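Local structure of acetylornithine aminotransferase (Aquifex aeolicus, 2EH6) at residues A[40-43]-A[44-48]. The protein catalyses the pyridoxal-phosphate-dependent transfer of an amino group from N(2)-acetyl-L-ornithine to 2-oxoglutarate, a step of arginine biosynthesis. Numbering follows the deposited sequence.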
loop_
_atom_site.group_PDB
_atom_site.type_symbol
_atom_site.label_atom_id
_atom_site.label_comp_id
_atom_site.label_asym_id
_atom_site.label_seq_id
_atom_site.Cartn_x
_atom_site.Cartn_y
_atom_site.Cartn_z
ATOM N N ASN A 40 -1.630 13.558 9.183
ATOM C CA ASN A 40 -1.200 13.773 10.558
ATOM C C ASN A 40 -2.336 14.331 11.407
ATOM O O ASN A 40 -2.280 15.461 11.887
ATOM C CB ASN A 40 0.017 14.703 10.576
ATOM C CG ASN A 40 1.161 14.162 9.732
ATOM O OD1 ASN A 40 1.629 13.042 9.942
ATOM N ND2 ASN A 40 1.608 14.948 8.770
ATOM N N SER A 41 -3.370 13.509 11.582
ATOM C CA SER A 41 -4.558 13.870 12.354
ATOM C C SER A 41 -4.282 14.433 13.750
ATOM O O SER A 41 -4.998 15.335 14.210
ATOM C CB SER A 41 -5.488 12.653 12.471
ATOM O OG SER A 41 -4.782 11.507 12.920
ATOM N N LEU A 42 -3.264 13.898 14.427
ATOM C CA LEU A 42 -2.914 14.368 15.771
ATOM C C LEU A 42 -1.638 15.216 15.783
ATOM O O LEU A 42 -0.993 15.372 16.827
ATOM C CB LEU A 42 -2.739 13.180 16.721
ATOM C CG LEU A 42 -3.922 12.208 16.818
ATOM C CD1 LEU A 42 -3.591 11.095 17.802
ATOM C CD2 LEU A 42 -5.173 12.949 17.260
ATOM N N GLY A 43 -1.281 15.770 14.631
ATOM C CA GLY A 43 -0.076 16.580 14.554
ATOM C C GLY A 43 1.169 15.716 14.651
ATOM O O GLY A 43 1.109 14.505 14.432
ATOM N N HIS A 44 2.297 16.332 14.995
ATOM C CA HIS A 44 3.561 15.616 15.103
ATOM C C HIS A 44 3.999 15.426 16.547
ATOM O O HIS A 44 3.680 16.237 17.421
ATOM C CB HIS A 44 4.647 16.384 14.345
ATOM C CG HIS A 44 4.316 16.630 12.907
ATOM N ND1 HIS A 44 4.558 15.702 11.917
ATOM C CD2 HIS A 44 3.734 17.688 12.298
ATOM C CE1 HIS A 44 4.140 16.179 10.759
ATOM N NE2 HIS A 44 3.636 17.383 10.962
ATOM N N ALA A 45 4.738 14.351 16.788
ATOM C CA ALA A 45 5.253 14.051 18.114
ATOM C C ALA A 45 4.165 14.055 19.181
ATOM O O ALA A 45 4.408 14.442 20.326
ATOM C CB ALA A 45 6.353 15.054 18.486
ATOM N N TYR A 46 2.962 13.635 18.804
ATOM C CA TYR A 46 1.861 13.576 19.753
ATOM C C TYR A 46 2.273 12.568 20.827
ATOM O O TYR A 46 2.438 11.386 20.543
ATOM C CB TYR A 46 0.589 13.106 19.044
ATOM C CG TYR A 46 -0.657 13.253 19.876
ATOM C CD1 TYR A 46 -1.221 14.507 20.102
ATOM C CD2 TYR A 46 -1.284 12.135 20.432
ATOM C CE1 TYR A 46 -2.380 14.648 20.857
ATOM C CE2 TYR A 46 -2.445 12.266 21.188
ATOM C CZ TYR A 46 -2.985 13.524 21.394
ATOM O OH TYR A 46 -4.143 13.655 22.117
ATOM N N PRO A 47 2.444 13.029 22.079
ATOM C CA PRO A 47 2.849 12.183 23.209
ATOM C C PRO A 47 2.273 10.766 23.278
ATOM O O PRO A 47 3.017 9.787 23.285
ATOM C CB PRO A 47 2.463 13.030 24.424
ATOM C CG PRO A 47 2.730 14.412 23.940
ATOM C CD PRO A 47 2.128 14.394 22.544
ATOM N N LYS A 48 0.952 10.648 23.333
ATOM C CA LYS A 48 0.341 9.329 23.429
ATOM C C LYS A 48 0.708 8.443 22.241
ATOM O O LYS A 48 0.978 7.252 22.405
ATOM C CB LYS A 48 -1.179 9.450 23.539
ATOM C CG LYS A 48 -1.879 8.128 23.809
ATOM C CD LYS A 48 -3.389 8.313 23.913
ATOM C CE LYS A 48 -4.092 7.008 24.257
ATOM N NZ LYS A 48 -5.556 7.215 24.463
HETATM O O HOH W 1 2.534 17.385 8.211
HETATM O O HOH W 2 1.020 16.566 18.189
HETATM O O HOH W 3 2.773 12.077 16.261
#
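Leu42 lies over one face of the Tyr46 ring: its CB makes a CH-pi contact 4.0 Å from the ring centroid, and its CD1 reaches Tyr46 CD2 at 3.6 Å. The two belong to the connection that leads through a type I beta turn, Asn40 to Gly43, into helix 47-59 of this class-III aminotransferase, with Tyr46 at the N-cap. The turn is closed by Gly43 N donating to Asn40 O at 2.9 Å, and Gly43 passes the chain on with a positive phi of 72°. Tyr46 sends CG opposite its own backbone N (chi1 -169°), which swings the ring back over Leu42. The phenol OH is hydrogen-bonded to Glu287 of helix 275-308, the helix on which Leu42 also packs through Val284 and Leu291; Glu287 further holds Lys48 in a salt bridge. Cutting Tyr46 back to an alanine is likely to strip the aromatic cover from Leu42 CB and CD1 and leave Glu287 without its hydroxyl partner. At the other end of the turn, Asn40 ND2 comes within 3.4 Å of His44 CE1, amide and imidazole planes inclined by 49°. The same ND2 donates to His62 O of the second subunit, placing this turn at the dimer interface. Water molecules knit the backbone together: one donates both to Leu42 O and to His44 O, while another accepts from Tyr46 N at 3.0 Å. A further water, in the plane of the imidazole, lies 3.0 Å from His44 NE2 and takes a weak hydrogen bond from Asn40 ND2.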